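Local coordinates for ribosome-inactivating protein 3 (Zea mays, PDB 2PQI), which belongs to the plant ribosome-inactivating protein family, whose fold sets a mixed beta-sheet against a largely helical body, at residues A[4-9]-A[56-61]; A[51-56]-A[68-73]; A[166-171]-A[229-234]. All coordinates share one frame; numbering follows the deposited sequence.

Contact 1: residues A[4-9]-A[56-61]; sequences TEIFPV and ELKTRT
The carbonyl oxygen of Lys58 is approached twice from the neighbouring strand: Val9 N gives it a hydrogen bond of 2.9 Å, bent to 134° at the hydrogen, and Pro8 CA adds a CA-H...O contact with Lys58 O at 3.5 Å. Upstream, Lys58 N reaches Phe7 O at 3.0 Å in a nearly straight bond, and Phe7 N reaches Glu56 O at 3.1 Å. Phe7 thus bonds to the residues on either side of its partner Leu57, the pattern of a parallel pair. Pro8, with no N-H to give, is the centre of an inverse gamma turn that carries the chain out of the strand. At the other end a water spans the backbones, giving a hydrogen to Thr4 O and taking one from Glu56 N.

On the face of Phe7 and Leu57, methyl CD2 of Leu57 lies in the plane of the Phe7 ring, meeting its edge at CD1 (3.8 Å). With Phe7 CG anti to the backbone N (chi1 -174°), the ring leans from the pair toward Phe19, on which it stacks. Lys58 lies on the other face, and its CG packs against Ile6 CG2 at 3.8 Å. The labour is divided: three backbone bonds set the parallel register, a water joins the chains at the Thr4 end, and an aromatic-aliphatic layer ties this face to helix 16-28.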
loop_
_atom_site.group_PDB
_atom_site.type_symbol
_atom_site.label_atom_id
_atom_site.label_comp_id
_atom_site.label_asym_id
_atom_site.label_seq_id
_atom_site.Cartn_x
_atom_site.Cartn_y
_atom_site.Cartn_z
ATOM N N THR A 4 -9.184 10.583 2.281
ATOM C CA THR A 4 -9.842 9.442 2.899
ATOM C C THR A 4 -10.249 9.856 4.308
ATOM O O THR A 4 -9.735 10.838 4.834
ATOM C CB THR A 4 -8.862 8.277 3.006
ATOM O OG1 THR A 4 -9.561 7.085 3.357
ATOM C CG2 THR A 4 -7.858 8.552 4.083
ATOM N N GLU A 5 -11.174 9.143 4.935
ATOM C CA GLU A 5 -11.507 9.539 6.289
ATOM C C GLU A 5 -10.418 9.066 7.257
ATOM O O GLU A 5 -9.678 8.107 6.982
ATOM C CB GLU A 5 -12.885 9.041 6.726
ATOM C CG GLU A 5 -13.430 7.821 6.036
ATOM C CD GLU A 5 -14.731 7.379 6.677
ATOM O OE1 GLU A 5 -15.607 8.248 6.869
ATOM O OE2 GLU A 5 -14.874 6.178 6.996
ATOM N N ILE A 6 -10.314 9.776 8.377
ATOM C CA ILE A 6 -9.313 9.506 9.398
ATOM C C ILE A 6 -9.375 8.105 9.960
ATOM O O ILE A 6 -10.460 7.538 10.112
ATOM C CB ILE A 6 -9.453 10.509 10.581
ATOM C CG1 ILE A 6 -9.207 11.933 10.070
ATOM C CG2 ILE A 6 -8.543 10.108 11.731
ATOM C CD1 ILE A 6 -8.382 12.785 10.983
ATOM N N PHE A 7 -8.203 7.548 10.264
ATOM C CA PHE A 7 -8.125 6.221 10.867
ATOM C C PHE A 7 -7.550 6.356 12.275
ATOM O O PHE A 7 -6.365 6.662 12.436
ATOM C CB PHE A 7 -7.214 5.288 10.067
ATOM C CG PHE A 7 -7.220 3.860 10.572
ATOM C CD1 PHE A 7 -6.150 3.010 10.318
ATOM C CD2 PHE A 7 -8.309 3.361 11.285
ATOM C CE1 PHE A 7 -6.160 1.685 10.767
ATOM C CE2 PHE A 7 -8.328 2.038 11.738
ATOM C CZ PHE A 7 -7.245 1.197 11.474
ATOM N N PRO A 8 -8.391 6.165 13.308
ATOM C CA PRO A 8 -7.981 6.252 14.725
ATOM C C PRO A 8 -7.204 4.986 15.081
ATOM O O PRO A 8 -7.771 4.031 15.618
ATOM C CB PRO A 8 -9.317 6.323 15.470
ATOM C CG PRO A 8 -10.262 6.921 14.451
ATOM C CD PRO A 8 -9.860 6.192 13.190
ATOM N N VAL A 9 -5.907 4.988 14.795
ATOM C CA VAL A 9 -5.074 3.810 15.020
ATOM C C VAL A 9 -5.206 3.121 16.385
ATOM O O VAL A 9 -5.481 1.920 16.454
ATOM C CB VAL A 9 -3.585 4.140 14.755
ATOM C CG1 VAL A 9 -2.773 2.863 14.654
ATOM C CG2 VAL A 9 -3.459 4.935 13.473
ATOM N N GLU A 56 -4.966 9.966 6.364
ATOM C CA GLU A 56 -4.424 10.313 7.663
ATOM C C GLU A 56 -4.588 9.201 8.695
ATOM O O GLU A 56 -5.669 8.649 8.884
ATOM C CB GLU A 56 -5.054 11.593 8.198
ATOM C CG GLU A 56 -4.395 12.047 9.477
ATOM C CD GLU A 56 -4.904 13.384 9.961
ATOM O OE1 GLU A 56 -4.685 14.400 9.261
ATOM O OE2 GLU A 56 -5.520 13.411 11.048
ATOM N N LEU A 57 -3.478 8.869 9.338
ATOM C CA LEU A 57 -3.442 7.852 10.367
ATOM C C LEU A 57 -3.112 8.620 11.646
ATOM O O LEU A 57 -2.064 9.278 11.741
ATOM C CB LEU A 57 -2.349 6.827 10.054
ATOM C CG LEU A 57 -2.419 6.131 8.685
ATOM C CD1 LEU A 57 -1.158 5.280 8.475
ATOM C CD2 LEU A 57 -3.688 5.258 8.581
ATOM N N LYS A 58 -4.017 8.575 12.617
ATOM C CA LYS A 58 -3.758 9.302 13.852
ATOM C C LYS A 58 -3.886 8.445 15.089
ATOM O O LYS A 58 -4.833 7.687 15.242
ATOM C CB LYS A 58 -4.675 10.520 13.964
ATOM C CG LYS A 58 -6.024 10.248 14.541
ATOM C CD LYS A 58 -6.658 11.557 14.985
ATOM C CE LYS A 58 -5.774 12.282 15.990
ATOM N NZ LYS A 58 -6.418 13.527 16.464
ATOM N N THR A 59 -2.897 8.557 15.961
ATOM C CA THR A 59 -2.878 7.800 17.199
ATOM C C THR A 59 -3.523 8.658 18.270
ATOM O O THR A 59 -4.332 9.528 17.964
ATOM C CB THR A 59 -1.440 7.469 17.609
ATOM O OG1 THR A 59 -0.661 8.676 17.629
ATOM C CG2 THR A 59 -0.830 6.476 16.636
ATOM N N ARG A 60 -3.176 8.423 19.526
ATOM C CA ARG A 60 -3.759 9.223 20.593
ATOM C C ARG A 60 -2.889 10.448 20.896
ATOM O O ARG A 60 -3.333 11.407 21.527
ATOM C CB ARG A 60 -3.959 8.350 21.837
ATOM C CG ARG A 60 -5.283 7.587 21.836
ATOM C CD ARG A 60 -5.290 6.473 22.869
ATOM N NE ARG A 60 -4.542 6.845 24.067
ATOM C CZ ARG A 60 -4.910 7.791 24.931
ATOM N NH1 ARG A 60 -6.034 8.475 24.739
ATOM N NH2 ARG A 60 -4.145 8.062 25.984
ATOM N N THR A 61 -1.664 10.435 20.388
ATOM C CA THR A 61 -0.730 11.523 20.625
ATOM C C THR A 61 -0.234 12.266 19.394
ATOM O O THR A 61 0.115 13.443 19.483
ATOM C CB THR A 61 0.471 11.003 21.364
ATOM O OG1 THR A 61 0.787 9.698 20.864
ATOM C CG2 THR A 61 0.177 10.932 22.851
HETATM O O HOH W 1 -6.926 11.796 5.403
#

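Contact 2: residues A[51-56]-A[68-73]; sequences LWLYTE and IRMDNL
Strands 52-58 and 63-69 run antiparallel here, Leu53 and Ile68 forming a hydrogen-bonded pair and Trp52 and Arg69 the adjoining non-hydrogen-bonded one. Leu53 N donates to Ile68 O at 2.6 Å, rather short, and Ile68 N returns the bond to Leu53 O at 2.8 Å. A third bond, Met70 N to Leu51 O at 3.2 Å, forms where the second strand is already turning into the 3-10 segment 70-71.

The Trp52-Arg69 pair makes a CH-pi contact: Arg69 CB stands over the six-membered ring of Trp52, 4.2 Å from its centroid and 15° off the normal. The opposite face of the indole receives Tyr54 OH near its rim. Arg69 CG sits between the backbone N and the carbonyl carbon (chi1 49°), and from there the side chain bends away to take Asp71 side-on. NE meets Asp71 OD1, and NH2 meets Asp71 OD2 at 3.1 Å, a two-pronged salt bridge in which both carboxylate oxygens lie in the guanidinium plane and accept through their syn lone pairs. Asp71 OD2 also accepts Lys46 N, so the carboxylate holds a loop as well.

On the other face of the sheet, Leu53 CB and Ile68 CB pack at 3.8 Å, and beyond them CD1 of Ile68 touches Thr55 OG1. Leu51 and Met70 add a beta-carbon contact where the strands part. Leu164 and Val160 of helix 149-165 cover the Leu53-Ile68 side. The two faces of the hairpin are thus unlike: a mainly aliphatic one turned to the helix, and one where an indole shields the aliphatic base of an arginine whose charge is probably balanced by Asp71 two residues on.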
loop_
_atom_site.group_PDB
_atom_site.type_symbol
_atom_site.label_atom_id
_atom_site.label_comp_id
_atom_site.label_asym_id
_atom_site.label_seq_id
_atom_site.Cartn_x
_atom_site.Cartn_y
_atom_site.Cartn_z
ATOM N N LEU A 51 -4.248 11.817 -9.821
ATOM C CA LEU A 51 -5.164 11.402 -8.765
ATOM C C LEU A 51 -4.368 10.953 -7.551
ATOM O O LEU A 51 -3.441 10.145 -7.675
ATOM C CB LEU A 51 -6.080 10.276 -9.254
ATOM C CG LEU A 51 -7.046 10.743 -10.343
ATOM C CD1 LEU A 51 -7.878 9.577 -10.817
ATOM C CD2 LEU A 51 -7.939 11.847 -9.794
ATOM N N TRP A 52 -4.739 11.491 -6.387
ATOM C CA TRP A 52 -4.063 11.201 -5.133
ATOM C C TRP A 52 -4.967 10.809 -3.992
ATOM O O TRP A 52 -6.087 11.317 -3.853
ATOM C CB TRP A 52 -3.237 12.404 -4.655
ATOM C CG TRP A 52 -2.034 12.698 -5.475
ATOM C CD1 TRP A 52 -1.985 13.447 -6.606
ATOM C CD2 TRP A 52 -0.697 12.240 -5.234
ATOM N NE1 TRP A 52 -0.702 13.493 -7.089
ATOM C CE2 TRP A 52 0.113 12.762 -6.265
ATOM C CE3 TRP A 52 -0.104 11.439 -4.245
ATOM C CZ2 TRP A 52 1.497 12.509 -6.345
ATOM C CZ3 TRP A 52 1.268 11.185 -4.324
ATOM C CH2 TRP A 52 2.053 11.725 -5.373
ATOM N N LEU A 53 -4.440 9.928 -3.150
ATOM C CA LEU A 53 -5.138 9.464 -1.967
ATOM C C LEU A 53 -4.380 10.070 -0.781
ATOM O O LEU A 53 -3.176 9.840 -0.651
ATOM C CB LEU A 53 -5.054 7.942 -1.909
ATOM C CG LEU A 53 -6.185 7.116 -1.316
ATOM C CD1 LEU A 53 -7.512 7.549 -1.919
ATOM C CD2 LEU A 53 -5.937 5.642 -1.603
ATOM N N TYR A 54 -5.040 10.876 0.048
ATOM C CA TYR A 54 -4.359 11.422 1.228
ATOM C C TYR A 54 -5.005 10.795 2.433
ATOM O O TYR A 54 -6.092 11.212 2.839
ATOM C CB TYR A 54 -4.473 12.940 1.325
ATOM C CG TYR A 54 -3.629 13.632 0.302
ATOM C CD1 TYR A 54 -4.190 14.078 -0.899
ATOM C CD2 TYR A 54 -2.252 13.761 0.479
ATOM C CE1 TYR A 54 -3.404 14.628 -1.901
ATOM C CE2 TYR A 54 -1.448 14.314 -0.523
ATOM C CZ TYR A 54 -2.036 14.742 -1.711
ATOM O OH TYR A 54 -1.268 15.257 -2.723
ATOM N N THR A 55 -4.336 9.785 2.990
ATOM C CA THR A 55 -4.868 9.057 4.136
ATOM C C THR A 55 -4.198 9.381 5.449
ATOM O O THR A 55 -3.012 9.097 5.639
ATOM C CB THR A 55 -4.755 7.556 3.928
ATOM O OG1 THR A 55 -3.373 7.196 3.861
ATOM C CG2 THR A 55 -5.424 7.151 2.635
ATOM N N GLU A 56 -4.966 9.966 6.364
ATOM C CA GLU A 56 -4.424 10.313 7.663
ATOM C C GLU A 56 -4.588 9.201 8.695
ATOM O O GLU A 56 -5.669 8.649 8.884
ATOM C CB GLU A 56 -5.054 11.593 8.198
ATOM C CG GLU A 56 -4.395 12.047 9.477
ATOM C CD GLU A 56 -4.904 13.384 9.961
ATOM O OE1 GLU A 56 -4.685 14.400 9.261
ATOM O OE2 GLU A 56 -5.520 13.411 11.048
ATOM N N ILE A 68 -0.617 8.880 -1.212
ATOM C CA ILE A 68 -0.635 7.694 -2.057
ATOM C C ILE A 68 -1.137 8.066 -3.450
ATOM O O ILE A 68 -2.173 8.723 -3.599
ATOM C CB ILE A 68 -1.559 6.602 -1.420
ATOM C CG1 ILE A 68 -0.994 6.186 -0.055
ATOM C CG2 ILE A 68 -1.686 5.377 -2.317
ATOM C CD1 ILE A 68 -1.981 5.430 0.809
ATOM N N ARG A 69 -0.376 7.685 -4.471
ATOM C CA ARG A 69 -0.797 7.942 -5.843
ATOM C C ARG A 69 -1.739 6.812 -6.284
ATOM O O ARG A 69 -1.376 5.630 -6.314
ATOM C CB ARG A 69 0.413 8.036 -6.778
ATOM C CG ARG A 69 1.408 6.919 -6.651
ATOM C CD ARG A 69 2.568 7.186 -7.574
ATOM N NE ARG A 69 2.173 7.235 -8.986
ATOM C CZ ARG A 69 2.990 7.581 -9.983
ATOM N NH1 ARG A 69 4.251 7.911 -9.729
ATOM N NH2 ARG A 69 2.550 7.601 -11.236
ATOM N N MET A 70 -2.965 7.192 -6.629
ATOM C CA MET A 70 -4.027 6.223 -6.871
ATOM C C MET A 70 -3.654 5.264 -7.997
ATOM O O MET A 70 -3.934 4.068 -7.926
ATOM C CB MET A 70 -5.338 6.937 -7.203
ATOM C CG MET A 70 -6.411 6.792 -6.136
ATOM S SD MET A 70 -7.672 8.077 -6.237
ATOM C CE MET A 70 -8.958 7.219 -7.140
ATOM N N ASP A 71 -3.014 5.797 -9.033
ATOM C CA ASP A 71 -2.951 5.122 -10.324
ATOM C C ASP A 71 -2.087 3.867 -10.254
ATOM O O ASP A 71 -2.129 3.023 -11.148
ATOM C CB ASP A 71 -2.414 6.070 -11.398
ATOM C CG ASP A 71 -0.967 6.457 -11.163
ATOM O OD1 ASP A 71 -0.480 6.279 -10.027
ATOM O OD2 ASP A 71 -0.318 6.942 -12.114
ATOM N N ASN A 72 -1.319 3.740 -9.173
ATOM C CA ASN A 72 -0.660 2.477 -8.833
ATOM C C ASN A 72 -0.541 2.238 -7.324
ATOM O O ASN A 72 0.378 1.563 -6.859
ATOM C CB ASN A 72 0.721 2.400 -9.487
ATOM C CG ASN A 72 1.496 3.697 -9.367
ATOM O OD1 ASN A 72 1.611 4.267 -8.281
ATOM N ND2 ASN A 72 2.034 4.171 -10.485
ATOM N N LEU A 73 -1.462 2.837 -6.574
ATOM C CA LEU A 73 -1.663 2.505 -5.168
ATOM C C LEU A 73 -0.363 2.518 -4.372
ATOM O O LEU A 73 -0.097 1.600 -3.597
ATOM C CB LEU A 73 -2.350 1.145 -5.031
ATOM C CG LEU A 73 -3.880 1.155 -5.036
ATOM C CD1 LEU A 73 -4.428 -0.150 -4.479
ATOM C CD2 LEU A 73 -4.413 2.343 -4.250
#

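Contact 3: residues A[166-171]-A[229-234]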
loop_
_atom_site.group_PDB
_atom_site.type_symbol
_atom_site.label_atom_id
_atom_site.label_comp_id
_atom_site.label_asym_id
_atom_site.label_seq_id
_atom_site.Cartn_x
_atom_site.Cartn_y
_atom_site.Cartn_z
ATOM N N PHE A 166 -4.928 -5.974 -2.232
ATOM C CA PHE A 166 -5.231 -7.400 -2.153
ATOM C C PHE A 166 -6.245 -7.788 -1.097
ATOM O O PHE A 166 -6.183 -7.322 0.042
ATOM C CB PHE A 166 -3.963 -8.226 -1.856
ATOM C CG PHE A 166 -2.847 -8.085 -2.871
ATOM C CD1 PHE A 166 -1.922 -7.042 -2.779
ATOM C CD2 PHE A 166 -2.686 -9.036 -3.876
ATOM C CE1 PHE A 166 -0.843 -6.951 -3.679
ATOM C CE2 PHE A 166 -1.621 -8.961 -4.782
ATOM C CZ PHE A 166 -0.695 -7.914 -4.683
ATOM N N ASN A 167 -7.194 -8.639 -1.475
ATOM C CA ASN A 167 -8.143 -9.195 -0.515
ATOM C C ASN A 167 -7.478 -10.218 0.398
ATOM O O ASN A 167 -7.942 -10.470 1.510
ATOM C CB ASN A 167 -9.330 -9.830 -1.243
ATOM C CG ASN A 167 -10.114 -8.828 -2.065
ATOM O OD1 ASN A 167 -10.743 -7.919 -1.522
ATOM N ND2 ASN A 167 -10.081 -8.987 -3.383
ATOM N N THR A 168 -6.389 -10.802 -0.085
ATOM C CA THR A 168 -5.531 -11.652 0.732
ATOM C C THR A 168 -4.885 -10.908 1.903
ATOM O O THR A 168 -4.945 -11.365 3.039
ATOM C CB THR A 168 -4.413 -12.315 -0.130
ATOM O OG1 THR A 168 -3.596 -13.150 0.698
ATOM C CG2 THR A 168 -3.536 -11.275 -0.769
ATOM N N VAL A 169 -4.264 -9.768 1.622
ATOM C CA VAL A 169 -3.613 -8.969 2.652
ATOM C C VAL A 169 -4.604 -8.354 3.635
ATOM O O VAL A 169 -4.410 -8.421 4.852
ATOM C CB VAL A 169 -2.811 -7.800 2.037
ATOM C CG1 VAL A 169 -2.262 -6.913 3.137
ATOM C CG2 VAL A 169 -1.701 -8.312 1.188
ATOM N N SER A 170 -5.657 -7.738 3.102
ATOM C CA SER A 170 -6.657 -7.085 3.938
ATOM C C SER A 170 -7.317 -8.044 4.941
ATOM O O SER A 170 -7.571 -7.656 6.081
ATOM C CB SER A 170 -7.724 -6.420 3.064
ATOM O OG SER A 170 -8.687 -7.362 2.636
ATOM N N ARG A 171 -7.594 -9.284 4.535
ATOM C CA ARG A 171 -8.214 -10.249 5.448
ATOM C C ARG A 171 -7.201 -10.776 6.466
ATOM O O ARG A 171 -7.518 -10.946 7.643
ATOM C CB ARG A 171 -8.828 -11.428 4.678
ATOM C CG ARG A 171 -9.727 -11.025 3.518
ATOM C CD ARG A 171 -10.591 -9.811 3.863
ATOM N NE ARG A 171 -10.992 -9.083 2.659
ATOM C CZ ARG A 171 -11.470 -7.843 2.651
ATOM N NH1 ARG A 171 -11.619 -7.172 3.787
ATOM N NH2 ARG A 171 -11.786 -7.275 1.495
ATOM N N ALA A 229 -9.122 -13.271 -9.112
ATOM C CA ALA A 229 -10.180 -12.337 -8.765
ATOM C C ALA A 229 -10.429 -12.260 -7.266
ATOM O O ALA A 229 -10.849 -11.217 -6.762
ATOM C CB ALA A 229 -11.463 -12.698 -9.496
ATOM N N ARG A 230 -10.169 -13.344 -6.539
ATOM C CA ARG A 230 -10.390 -13.292 -5.096
ATOM C C ARG A 230 -9.164 -12.789 -4.332
ATOM O O ARG A 230 -9.294 -12.336 -3.196
ATOM C CB ARG A 230 -10.796 -14.657 -4.541
ATOM C CG ARG A 230 -9.664 -15.633 -4.488
ATOM C CD ARG A 230 -9.756 -16.527 -3.273
ATOM N NE ARG A 230 -8.478 -17.196 -3.063
ATOM C CZ ARG A 230 -7.941 -17.429 -1.872
ATOM N NH1 ARG A 230 -8.572 -17.053 -0.766
ATOM N NH2 ARG A 230 -6.754 -18.015 -1.793
ATOM N N ILE A 231 -7.978 -12.868 -4.937
ATOM C CA ILE A 231 -6.772 -12.382 -4.262
ATOM C C ILE A 231 -6.622 -10.867 -4.412
ATOM O O ILE A 231 -6.570 -10.146 -3.416
ATOM C CB ILE A 231 -5.484 -13.081 -4.794
ATOM C CG1 ILE A 231 -5.565 -14.583 -4.501
ATOM C CG2 ILE A 231 -4.215 -12.461 -4.129
ATOM C CD1 ILE A 231 -4.535 -15.434 -5.241
ATOM N N VAL A 232 -6.575 -10.380 -5.649
ATOM C CA VAL A 232 -6.422 -8.946 -5.878
ATOM C C VAL A 232 -7.759 -8.218 -5.920
ATOM O O VAL A 232 -8.666 -8.587 -6.681
ATOM C CB VAL A 232 -5.651 -8.652 -7.189
ATOM C CG1 VAL A 232 -4.190 -9.016 -7.037
ATOM C CG2 VAL A 232 -6.236 -9.447 -8.316
ATOM N N ALA A 233 -7.886 -7.188 -5.086
ATOM C CA ALA A 233 -9.111 -6.398 -5.036
ATOM C C ALA A 233 -9.150 -5.350 -6.154
ATOM O O ALA A 233 -10.172 -5.163 -6.797
ATOM C CB ALA A 233 -9.238 -5.703 -3.660
ATOM N N LEU A 234 -8.030 -4.666 -6.372
ATOM C CA LEU A 234 -7.952 -3.627 -7.384
ATOM C C LEU A 234 -6.790 -3.863 -8.338
ATOM O O LEU A 234 -5.643 -4.083 -7.912
ATOM C CB LEU A 234 -7.806 -2.271 -6.704
ATOM C CG LEU A 234 -8.992 -1.902 -5.807
ATOM C CD1 LEU A 234 -8.591 -0.776 -4.844
ATOM C CD2 LEU A 234 -10.183 -1.523 -6.683
#
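Polar contacts centre on the carbonyl oxygen of Ile231, at the end of helix 225-231, which meets the first N-H groups of helix 167-175. Asn167 N donates to Ile231 O in a bond bent to 135° at the hydrogen; the modelled separation of 2.5 Å is short enough that its exact value is doubtful. Thr168 N adds a weak bond to the same oxygen at 3.4 Å. Beside them, ND2 of Asn167 makes another weak bond, to Arg230 O. The other end of that amide is held from its own helix: Arg171 NH2 reaches Asn167 OD1 on a lone pair, in the carbonyl plane, at 3.3 Å. Arg24 NH1 is a second, weak donor to OD1, so two guanidinium groups approach the amide oxygen.

Van der Waals packing surrounds these bonds. The methyl of Ala233 lies against the Asn167 amide, its CB 3.4 Å from both OD1 and ND2. The side chains of Thr168 and Ile231 lie side by side, pointing the same way, with their CG2 methyls 3.6 Å apart; the threonine methyl takes this place because OG1 is anti to the backbone N (chi1 -180°). CG2 of Ile231 also meets the edge of the Phe166 ring at CD2, and Val232 CG1 comes up obliquely to CE2 of that ring at 3.4 Å.

Phe166 occupies the junction where helix 149-165 gives way to helix 167-175, at the N-cap position of the latter. Its ring meets Trp196 edge-to-face and touches Ile199, both of helix 196-208, while helix 16-28 borders the Asn167 side through Arg24.

In the fold
Contacts 1 and 2 are successive steps across one mixed sheet: strand 52-58 serves both, Glu56 belongs to both, and their centres lie about 16 Å apart. Their segments alternate along the chain, and Thr4 N probably bonds to Tyr54 O where they touch. Contact 3 follows both in sequence and joins helix ends instead, with its centre about 18 Å from that of contact 2 and about 23 Å from that of contact 1. Leu73 CD1 packs on Leu234 CD1 at 4.2 Å, linking contact 2 to contact 3, whereas contact 1 stays about 10 Å from contact 3 at the nearest atoms. Together they connect the N-terminal sheet with the helical body and the chain's C-terminal part.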